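Local coordinates for beta-porphyranase B (Bacteroides plebeius, PDB 4AWD), which hydrolyses the sulfated red-seaweed polysaccharide porphyran at the linkages between beta-D-galactose and alpha-L-galactose-6-sulfate, at residues 86-91 / 99-104; 197-202 / 287-292; 265-270 / 274-279. All blocks are in the same frame, centred on the assembly; numbering follows the deposited sequence.

Overall arrangement
The three contacts sit on one GH16 chain, a beta-sandwich of jelly-roll type whose concave face carries the substrate cleft. Interaction 2 lies nearest the catalytic machinery: it includes E287, a substrate-binding residue by similarity, and Y289 bonds to E181, the probable proton donor. Interaction 1, at the open end of a beta hairpin, is centred about 20 Å from it, with nearest atoms about 5 Å apart; its N100 side chain comes within about 8 Å of that of E287. Interaction 3 lies across the chain's centre from interaction 1, their centres about 34 Å apart, and nests in sequence inside the loop that interaction 2 closes; its F276 side chain is about 6 Å from that of E176, the probable nucleophile.

Interaction 1. Residues 86-91 / 99-104; sequences AENVSV and INTVLS
N88 and I99 face each other where a short 3-10 turn, 86-88, runs into strand 89-92, their CA atoms 5.2 Å apart. One backbone bond ties them: I99 N gives its hydrogen to N88 O at 2.9 Å. The turn is closed on its own side by V89 N bonding to A86 O.

Past this point the two chains no longer pair by backbone alone, and the N88 side chain takes over. Its CG stands anti to the carbonyl carbon (chi1 -72°), which carries the amide across to the other segment. There ND2 donates twice: to I99 O at 2.6 Å, with the oxygen close to the amide plane of N88 but the nitrogen above the plane of the I99 carbonyl, and to T101 OG1 at 3.1 Å. With both acceptors near its plane, the amide is held against rotation, and its two N-H bonds are used.

This is the open end of the antiparallel beta hairpin made by strands 89-92 and 95-107; further toward its turn S90 pairs with R97. T101 meets N88 from the opposite direction, its CG2 lying 3.6 Å from N88 ND2. I99 brings its CG2 branch to 3.5 Å from N88 O, while the rest of the side chain leads away. A120 of strand 117-126 touches the side chains of both N88 and T101.

Interaction 2. Residues 197-202 / 287-292; sequences KTWNMQ and ETYDWE
An aromatic cluster of W199, Y289 and W291 joins two loops beside the catalytic cleft. Residues 197-202 lie in the loop that precedes strand 204-213; the loop segment 287-292 follows strand 281-285 and includes E287, a substrate-binding residue by similarity. The second loop folds through a type I beta turn from Y289 to E292, closed by E292 N bonding to Y289 O, and this brings Y289 and W291 round to the same partner.

W199 reaches across with CG anti to its backbone N (chi1 -152°), presenting the six-membered part of its indole to both. W291 comes over one face of that ring, edge first, in a T-shaped pair with centroids 4.8 Å apart and planes at 79°. The closest carbons are W199 CZ3 and W291 CH2, at 3.6 Å. Y289 meets W199 differently. Its hydroxyl lies at the edge of the indole, near the plane, with OH 3.4 Å from W199 CH2, while Y289 CE2 is 3.6 Å from that same carbon. These two rings stand nearly perpendicular, yet the approach is neither a stack nor edge-to-face. W291 also touches its loop-mate, CZ2 lying over one face of the tyrosine ring and CG of E287 over the opposite one. W195 adds edge-to-face contacts with both tryptophans.

No hydrogen bond crosses between 197-202 and 287-292; their contact is aromatic and apolar. The cluster's polar end faces the active site, where Y289 OH bonds to OE1 of E181, the proton donor by similarity. Beside the cluster, E287 OE2 forms a salt bridge with R79. The indole of W199 packed against Y289 is therefore consistent with a second-shell role, steadying a phenol that touches the probable catalytic acid.

Interaction 3. Residues 265-270 / 274-279; sequences IKPTTK and TPFDRP
The F276 ring carries P267 over one face. P267 CG sits 3.8 Å from the ring centroid and only 6° off the normal, a CH-pi contact almost exactly over the centre, and P267 CB adds to it at 3.7 Å from F276 CE1, on the rim. The two side chains cross at about a right angle. T207, on strand 204-213, touches both of them, and Q175 and L177 of strand 168-182 also pack on the phenyl group.

P275 meets backbone instead of a ring. Its CG lies 3.4 Å from T268 O and 3.7 Å from P267 O, so CG is set against two successive carbonyl oxygens. The same CG approaches P267 CB at 4.0 Å, which brings the two prolines together beside the phenylalanine.

All this happens inside the single connection between strand 260-265 and strand 281-285, which doubles back on itself so that T269 comes opposite P275. Each arm has its own local fold. In the first, T268 OG1 accepts from K270 N at 3.2 Å, an ST turn. The second is a type I beta turn from T274 to D277, whose D277 N to T274 O bond is weak; T274 OG1 donates to D277 OD2 at 2.7 Å, reaching it from above the carboxylate plane. T269 CG2 makes only a loose approach to P275 CD. F276 O accepts from H132 NE2, and the R278 guanidinium bonds through NH2 to R156 O, fastening the second arm to its surroundings.

Interaction 1. Residues 86-91 / 99-104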
loop_
_atom_site.group_PDB
_atom_site.type_symbol
_atom_site.label_atom_id
_atom_site.label_comp_id
_atom_site.label_asym_id
_atom_site.label_seq_id
_atom_site.Cartn_x
_atom_site.Cartn_y
_atom_site.Cartn_z
ATOM N N ALA A 86 0.331 -12.541 -11.841
ATOM C CA ALA A 86 -0.299 -11.627 -12.791
ATOM C C ALA A 86 -1.740 -12.023 -13.103
ATOM O O ALA A 86 -2.605 -11.156 -13.228
ATOM C CB ALA A 86 0.531 -11.528 -14.090
ATOM N N GLU A 87 -1.993 -13.325 -13.210
ATOM C CA GLU A 87 -3.327 -13.847 -13.530
ATOM C C GLU A 87 -4.391 -13.506 -12.484
ATOM O O GLU A 87 -5.588 -13.614 -12.778
ATOM C CB GLU A 87 -3.292 -15.379 -13.732
ATOM C CG GLU A 87 -2.395 -15.864 -14.865
ATOM C CD GLU A 87 -0.906 -15.732 -14.532
ATOM O OE1 GLU A 87 -0.533 -15.777 -13.336
ATOM O OE2 GLU A 87 -0.102 -15.564 -15.470
ATOM N N ASN A 88 -3.962 -13.109 -11.280
ATOM C CA ASN A 88 -4.880 -12.736 -10.198
ATOM C C ASN A 88 -5.313 -11.274 -10.234
ATOM O O ASN A 88 -6.096 -10.825 -9.378
ATOM C CB ASN A 88 -4.262 -13.038 -8.828
ATOM C CG ASN A 88 -4.195 -14.525 -8.528
ATOM O OD1 ASN A 88 -3.611 -15.305 -9.282
ATOM N ND2 ASN A 88 -4.787 -14.917 -7.417
ATOM N N VAL A 89 -4.788 -10.546 -11.220
ATOM C CA VAL A 89 -5.040 -9.121 -11.383
ATOM C C VAL A 89 -5.850 -8.914 -12.651
ATOM O O VAL A 89 -5.425 -9.305 -13.746
ATOM C CB VAL A 89 -3.726 -8.323 -11.472
ATOM C CG1 VAL A 89 -4.006 -6.837 -11.655
ATOM C CG2 VAL A 89 -2.889 -8.549 -10.227
ATOM N N SER A 90 -7.029 -8.331 -12.506
ATOM C CA SER A 90 -7.816 -7.980 -13.669
ATOM C C SER A 90 -8.467 -6.609 -13.476
ATOM O O SER A 90 -8.395 -6.015 -12.391
ATOM C CB SER A 90 -8.864 -9.061 -13.939
ATOM O OG SER A 90 -9.803 -9.134 -12.887
ATOM N N VAL A 91 -9.086 -6.117 -14.544
ATOM C CA VAL A 91 -9.885 -4.901 -14.520
ATOM C C VAL A 91 -11.224 -5.257 -15.153
ATOM O O VAL A 91 -11.283 -5.659 -16.312
ATOM C CB VAL A 91 -9.222 -3.759 -15.338
ATOM C CG1 VAL A 91 -10.210 -2.606 -15.555
ATOM C CG2 VAL A 91 -7.957 -3.267 -14.661
ATOM N N ILE A 99 -7.661 -10.830 -6.983
ATOM C CA ILE A 99 -8.330 -11.994 -6.398
ATOM C C ILE A 99 -7.308 -12.914 -5.735
ATOM O O ILE A 99 -6.176 -13.058 -6.228
ATOM C CB ILE A 99 -9.235 -12.751 -7.447
ATOM C CG1 ILE A 99 -10.179 -13.749 -6.757
ATOM C CG2 ILE A 99 -8.400 -13.398 -8.585
ATOM C CD1 ILE A 99 -11.218 -14.433 -7.691
ATOM N N ASN A 100 -7.696 -13.504 -4.601
ATOM C CA ASN A 100 -6.886 -14.526 -3.923
ATOM C C ASN A 100 -7.363 -15.925 -4.274
ATOM O O ASN A 100 -8.551 -16.227 -4.167
ATOM C CB ASN A 100 -6.935 -14.339 -2.406
ATOM C CG ASN A 100 -6.660 -12.925 -1.998
ATOM O OD1 ASN A 100 -5.654 -12.353 -2.397
ATOM N ND2 ASN A 100 -7.568 -12.338 -1.226
ATOM N N THR A 101 -6.438 -16.773 -4.708
ATOM C CA THR A 101 -6.784 -18.109 -5.172
ATOM C C THR A 101 -5.853 -19.132 -4.547
ATOM O O THR A 101 -4.752 -18.791 -4.101
ATOM C CB THR A 101 -6.652 -18.226 -6.704
ATOM O OG1 THR A 101 -5.285 -17.981 -7.081
ATOM C CG2 THR A 101 -7.590 -17.233 -7.423
ATOM N N VAL A 102 -6.308 -20.379 -4.515
ATOM C CA VAL A 102 -5.450 -21.525 -4.262
ATOM C C VAL A 102 -4.370 -21.578 -5.350
ATOM O O VAL A 102 -4.665 -21.433 -6.530
ATOM C CB VAL A 102 -6.300 -22.832 -4.263
ATOM C CG1 VAL A 102 -5.434 -24.062 -4.287
ATOM C CG2 VAL A 102 -7.232 -22.850 -3.042
ATOM N N LEU A 103 -3.114 -21.752 -4.958
ATOM C CA LEU A 103 -2.053 -21.907 -5.945
ATOM C C LEU A 103 -1.745 -23.378 -6.133
ATOM O O LEU A 103 -1.370 -24.055 -5.189
ATOM C CB LEU A 103 -0.785 -21.158 -5.525
ATOM C CG LEU A 103 0.350 -21.287 -6.546
ATOM C CD1 LEU A 103 -0.052 -20.692 -7.890
ATOM C CD2 LEU A 103 1.582 -20.637 -6.027
ATOM N N SER A 104 -1.896 -23.862 -7.360
ATOM C CA SER A 104 -1.721 -25.276 -7.659
ATOM C C SER A 104 -1.090 -25.466 -9.036
ATOM O O SER A 104 -1.592 -24.939 -10.009
ATOM C CB SER A 104 -3.066 -26.005 -7.599
ATOM O OG SER A 104 -2.874 -27.407 -7.693
#

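Interaction 2. Residues 197-202 / 287-292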
loop_
_atom_site.group_PDB
_atom_site.type_symbol
_atom_site.label_atom_id
_atom_site.label_comp_id
_atom_site.label_asym_id
_atom_site.label_seq_id
_atom_site.Cartn_x
_atom_site.Cartn_y
_atom_site.Cartn_z
ATOM N N LYS A 197 -8.022 -7.225 17.093
ATOM C CA LYS A 197 -9.440 -7.598 17.216
ATOM C C LYS A 197 -10.366 -6.856 16.255
ATOM O O LYS A 197 -11.316 -7.436 15.722
ATOM C CB LYS A 197 -9.907 -7.365 18.653
ATOM C CG LYS A 197 -11.257 -7.964 19.011
ATOM C CD LYS A 197 -11.575 -7.731 20.507
ATOM C CE LYS A 197 -13.066 -7.897 20.798
ATOM N NZ LYS A 197 -13.555 -9.200 20.273
ATOM N N THR A 198 -10.084 -5.571 16.048
ATOM C CA THR A 198 -10.924 -4.692 15.232
ATOM C C THR A 198 -10.140 -4.142 14.034
ATOM O O THR A 198 -10.477 -3.070 13.505
ATOM C CB THR A 198 -11.349 -3.476 16.052
ATOM O OG1 THR A 198 -10.183 -2.925 16.694
ATOM C CG2 THR A 198 -12.399 -3.857 17.100
ATOM N N TRP A 199 -9.091 -4.854 13.623
ATOM C CA TRP A 199 -8.176 -4.360 12.601
ATOM C C TRP A 199 -8.869 -4.028 11.267
ATOM O O TRP A 199 -8.429 -3.135 10.553
ATOM C CB TRP A 199 -7.070 -5.372 12.375
ATOM C CG TRP A 199 -5.781 -4.801 11.897
ATOM C CD1 TRP A 199 -4.952 -3.947 12.578
ATOM C CD2 TRP A 199 -5.135 -5.080 10.653
ATOM N NE1 TRP A 199 -3.831 -3.676 11.829
ATOM C CE2 TRP A 199 -3.921 -4.353 10.640
ATOM C CE3 TRP A 199 -5.464 -5.876 9.542
ATOM C CZ2 TRP A 199 -3.033 -4.391 9.557
ATOM C CZ3 TRP A 199 -4.574 -5.918 8.456
ATOM C CH2 TRP A 199 -3.375 -5.180 8.478
ATOM N N ASN A 200 -9.945 -4.756 10.955
ATOM C CA ASN A 200 -10.793 -4.457 9.809
ATOM C C ASN A 200 -11.655 -3.193 9.945
ATOM O O ASN A 200 -12.390 -2.844 8.997
ATOM C CB ASN A 200 -11.677 -5.663 9.457
ATOM C CG ASN A 200 -12.795 -5.901 10.468
ATOM O OD1 ASN A 200 -12.575 -5.879 11.683
ATOM N ND2 ASN A 200 -14.009 -6.145 9.954
ATOM N N MET A 201 -11.565 -2.525 11.105
ATOM C CA MET A 201 -12.326 -1.292 11.393
ATOM C C MET A 201 -11.453 -0.149 11.897
ATOM O O MET A 201 -11.931 0.720 12.635
ATOM C CB MET A 201 -13.437 -1.538 12.425
ATOM C CG MET A 201 -14.491 -2.512 11.966
ATOM S SD MET A 201 -15.766 -2.834 13.188
ATOM C CE MET A 201 -15.965 -4.579 12.870
ATOM N N GLN A 202 -10.183 -0.151 11.516
ATOM C CA GLN A 202 -9.264 0.873 11.980
ATOM C C GLN A 202 -8.473 1.397 10.789
ATOM O O GLN A 202 -8.170 0.649 9.860
ATOM C CB GLN A 202 -8.326 0.352 13.105
ATOM C CG GLN A 202 -9.020 -0.267 14.371
ATOM C CD GLN A 202 -9.708 0.762 15.301
ATOM O OE1 GLN A 202 -9.522 1.968 15.135
ATOM N NE2 GLN A 202 -10.504 0.279 16.284
ATOM N N GLU A 287 -1.830 -9.792 0.455
ATOM C CA GLU A 287 -0.782 -10.596 1.070
ATOM C C GLU A 287 -1.219 -11.366 2.284
ATOM O O GLU A 287 -2.366 -11.269 2.784
ATOM C CB GLU A 287 0.427 -9.736 1.444
ATOM C CG GLU A 287 0.408 -9.217 2.873
ATOM C CD GLU A 287 0.956 -7.799 2.962
ATOM O OE1 GLU A 287 0.256 -6.880 2.478
ATOM O OE2 GLU A 287 2.080 -7.614 3.495
ATOM N N THR A 288 -0.313 -12.204 2.743
ATOM C CA THR A 288 -0.591 -12.997 3.908
ATOM C C THR A 288 0.413 -12.504 5.010
ATOM O O THR A 288 1.554 -12.081 4.703
ATOM C CB THR A 288 -0.571 -14.516 3.448
ATOM O OG1 THR A 288 -1.552 -15.312 4.137
ATOM C CG2 THR A 288 0.723 -15.097 3.550
ATOM N N TYR A 289 -0.061 -12.462 6.270
ATOM C CA TYR A 289 0.739 -11.971 7.423
ATOM C C TYR A 289 1.051 -13.096 8.401
ATOM O O TYR A 289 0.197 -13.950 8.646
ATOM C CB TYR A 289 -0.041 -10.951 8.226
ATOM C CG TYR A 289 -0.351 -9.630 7.561
ATOM C CD1 TYR A 289 0.661 -8.724 7.243
ATOM C CD2 TYR A 289 -1.673 -9.260 7.319
ATOM C CE1 TYR A 289 0.366 -7.500 6.667
ATOM C CE2 TYR A 289 -1.978 -8.058 6.743
ATOM C CZ TYR A 289 -0.964 -7.171 6.416
ATOM O OH TYR A 289 -1.299 -5.956 5.850
ATOM N N ASP A 290 2.248 -13.070 8.996
ATOM C CA ASP A 290 2.672 -14.109 9.950
ATOM C C ASP A 290 1.845 -14.087 11.230
ATOM O O ASP A 290 1.745 -15.101 11.941
ATOM C CB ASP A 290 4.152 -13.963 10.316
ATOM C CG ASP A 290 5.069 -14.164 9.133
ATOM O OD1 ASP A 290 4.607 -14.722 8.099
ATOM O OD2 ASP A 290 6.265 -13.767 9.244
ATOM N N TRP A 291 1.255 -12.934 11.530
ATOM C CA TRP A 291 0.459 -12.788 12.754
ATOM C C TRP A 291 -0.994 -13.191 12.545
ATOM O O TRP A 291 -1.798 -13.128 13.474
ATOM C CB TRP A 291 0.576 -11.387 13.330
ATOM C CG TRP A 291 0.387 -10.271 12.340
ATOM C CD1 TRP A 291 1.370 -9.564 11.721
ATOM C CD2 TRP A 291 -0.860 -9.717 11.880
ATOM N NE1 TRP A 291 0.820 -8.600 10.905
ATOM C CE2 TRP A 291 -0.546 -8.676 10.983
ATOM C CE3 TRP A 291 -2.207 -9.997 12.145
ATOM C CZ2 TRP A 291 -1.539 -7.908 10.338
ATOM C CZ3 TRP A 291 -3.192 -9.249 11.496
ATOM C CH2 TRP A 291 -2.852 -8.212 10.605
ATOM N N GLU A 292 -1.326 -13.624 11.330
ATOM C CA GLU A 292 -2.644 -14.198 11.039
ATOM C C GLU A 292 -2.457 -15.506 10.281
ATOM O O GLU A 292 -2.599 -15.564 9.062
ATOM C CB GLU A 292 -3.536 -13.211 10.258
ATOM C CG GLU A 292 -4.949 -13.702 9.920
ATOM C CD GLU A 292 -5.716 -14.301 11.108
ATOM O OE1 GLU A 292 -5.575 -15.524 11.337
ATOM O OE2 GLU A 292 -6.494 -13.571 11.785
#

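Interaction 3. Residues 265-270 / 274-279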
loop_
_atom_site.group_PDB
_atom_site.type_symbol
_atom_site.label_atom_id
_atom_site.label_comp_id
_atom_site.label_asym_id
_atom_site.label_seq_id
_atom_site.Cartn_x
_atom_site.Cartn_y
_atom_site.Cartn_z
ATOM N N ILE A 265 1.405 11.397 10.634
ATOM C CA ILE A 265 2.625 10.762 11.079
ATOM C C ILE A 265 3.816 11.568 10.601
ATOM O O ILE A 265 3.957 11.824 9.404
ATOM C CB ILE A 265 2.748 9.283 10.624
ATOM C CG1 ILE A 265 1.566 8.449 11.137
ATOM C CG2 ILE A 265 4.077 8.699 11.090
ATOM C CD1 ILE A 265 1.579 6.993 10.688
ATOM N N LYS A 266 4.661 11.984 11.540
ATOM C CA LYS A 266 5.964 12.527 11.197
ATOM C C LYS A 266 6.935 11.354 11.173
ATOM O O LYS A 266 7.228 10.791 12.227
ATOM C CB LYS A 266 6.415 13.573 12.225
ATOM C CG LYS A 266 5.348 14.615 12.632
ATOM C CD LYS A 266 5.102 15.687 11.582
ATOM C CE LYS A 266 5.975 16.923 11.805
ATOM N NZ LYS A 266 5.973 17.838 10.596
ATOM N N PRO A 267 7.418 10.951 9.977
ATOM C CA PRO A 267 8.338 9.805 9.942
ATOM C C PRO A 267 9.620 10.142 10.695
ATOM O O PRO A 267 9.989 11.325 10.799
ATOM C CB PRO A 267 8.615 9.603 8.444
ATOM C CG PRO A 267 7.515 10.297 7.737
ATOM C CD PRO A 267 7.148 11.468 8.621
ATOM N N THR A 268 10.273 9.110 11.218
ATOM C CA THR A 268 11.344 9.272 12.196
ATOM C C THR A 268 12.597 9.938 11.613
ATOM O O THR A 268 13.022 9.632 10.492
ATOM C CB THR A 268 11.695 7.922 12.877
ATOM O OG1 THR A 268 12.861 8.072 13.696
ATOM C CG2 THR A 268 11.958 6.867 11.850
ATOM N N THR A 269 13.167 10.853 12.392
ATOM C CA THR A 269 14.340 11.605 11.979
ATOM C C THR A 269 15.618 10.991 12.558
ATOM O O THR A 269 16.680 11.644 12.589
ATOM C CB THR A 269 14.246 13.072 12.399
ATOM O OG1 THR A 269 14.032 13.145 13.822
ATOM C CG2 THR A 269 13.120 13.764 11.663
ATOM N N LYS A 270 15.515 9.731 12.992
ATOM C CA LYS A 270 16.641 9.051 13.608
ATOM C C LYS A 270 17.882 9.122 12.727
ATOM O O LYS A 270 18.964 9.477 13.199
ATOM C CB LYS A 270 16.305 7.592 13.935
ATOM C CG LYS A 270 17.305 6.927 14.887
ATOM C CD LYS A 270 16.833 5.541 15.311
ATOM C CE LYS A 270 17.919 4.815 16.090
ATOM N NZ LYS A 270 17.502 3.444 16.469
ATOM N N THR A 274 15.443 14.685 7.027
ATOM C CA THR A 274 14.484 14.710 5.931
ATOM C C THR A 274 14.182 13.288 5.414
ATOM O O THR A 274 14.475 12.980 4.252
ATOM C CB THR A 274 15.009 15.583 4.771
ATOM O OG1 THR A 274 16.299 15.110 4.360
ATOM C CG2 THR A 274 15.107 17.061 5.183
ATOM N N PRO A 275 13.584 12.422 6.272
ATOM C CA PRO A 275 13.496 10.986 5.948
ATOM C C PRO A 275 12.688 10.640 4.691
ATOM O O PRO A 275 12.996 9.633 4.032
ATOM C CB PRO A 275 12.839 10.378 7.192
ATOM C CG PRO A 275 12.119 11.510 7.837
ATOM C CD PRO A 275 12.960 12.721 7.575
ATOM N N PHE A 276 11.678 11.444 4.359
ATOM C CA PHE A 276 10.868 11.170 3.162
ATOM C C PHE A 276 11.163 12.088 1.974
ATOM O O PHE A 276 10.257 12.476 1.235
ATOM C CB PHE A 276 9.364 11.123 3.490
ATOM C CG PHE A 276 8.904 9.787 4.023
ATOM C CD1 PHE A 276 9.738 9.008 4.822
ATOM C CD2 PHE A 276 7.629 9.315 3.738
ATOM C CE1 PHE A 276 9.317 7.778 5.312
ATOM C CE2 PHE A 276 7.202 8.083 4.220
ATOM C CZ PHE A 276 8.054 7.311 5.009
ATOM N N ASP A 277 12.446 12.401 1.788
ATOM C CA ASP A 277 12.885 13.260 0.691
ATOM C C ASP A 277 13.131 12.511 -0.628
ATOM O O ASP A 277 13.767 13.044 -1.537
ATOM C CB ASP A 277 14.125 14.080 1.087
ATOM C CG ASP A 277 15.325 13.214 1.468
ATOM O OD1 ASP A 277 15.295 11.971 1.254
ATOM O OD2 ASP A 277 16.309 13.796 2.011
ATOM N N ARG A 278 12.634 11.284 -0.726
ATOM C CA ARG A 278 12.796 10.502 -1.944
ATOM C C ARG A 278 11.449 10.054 -2.521
ATOM O O ARG A 278 10.572 9.596 -1.777
ATOM C CB ARG A 278 13.653 9.272 -1.685
ATOM C CG ARG A 278 15.140 9.510 -1.542
ATOM C CD ARG A 278 15.808 8.156 -1.303
ATOM N NE ARG A 278 15.415 7.222 -2.362
ATOM C CZ ARG A 278 15.390 5.896 -2.249
ATOM N NH1 ARG A 278 15.745 5.294 -1.111
ATOM N NH2 ARG A 278 15.016 5.171 -3.292
ATOM N N PRO A 279 11.295 10.150 -3.855
ATOM C CA PRO A 279 10.052 9.721 -4.504
ATOM C C PRO A 279 9.841 8.194 -4.423
ATOM O O PRO A 279 10.769 7.447 -4.052
ATOM C CB PRO A 279 10.261 10.167 -5.948
ATOM C CG PRO A 279 11.766 10.048 -6.147
ATOM C CD PRO A 279 12.339 10.519 -4.840
#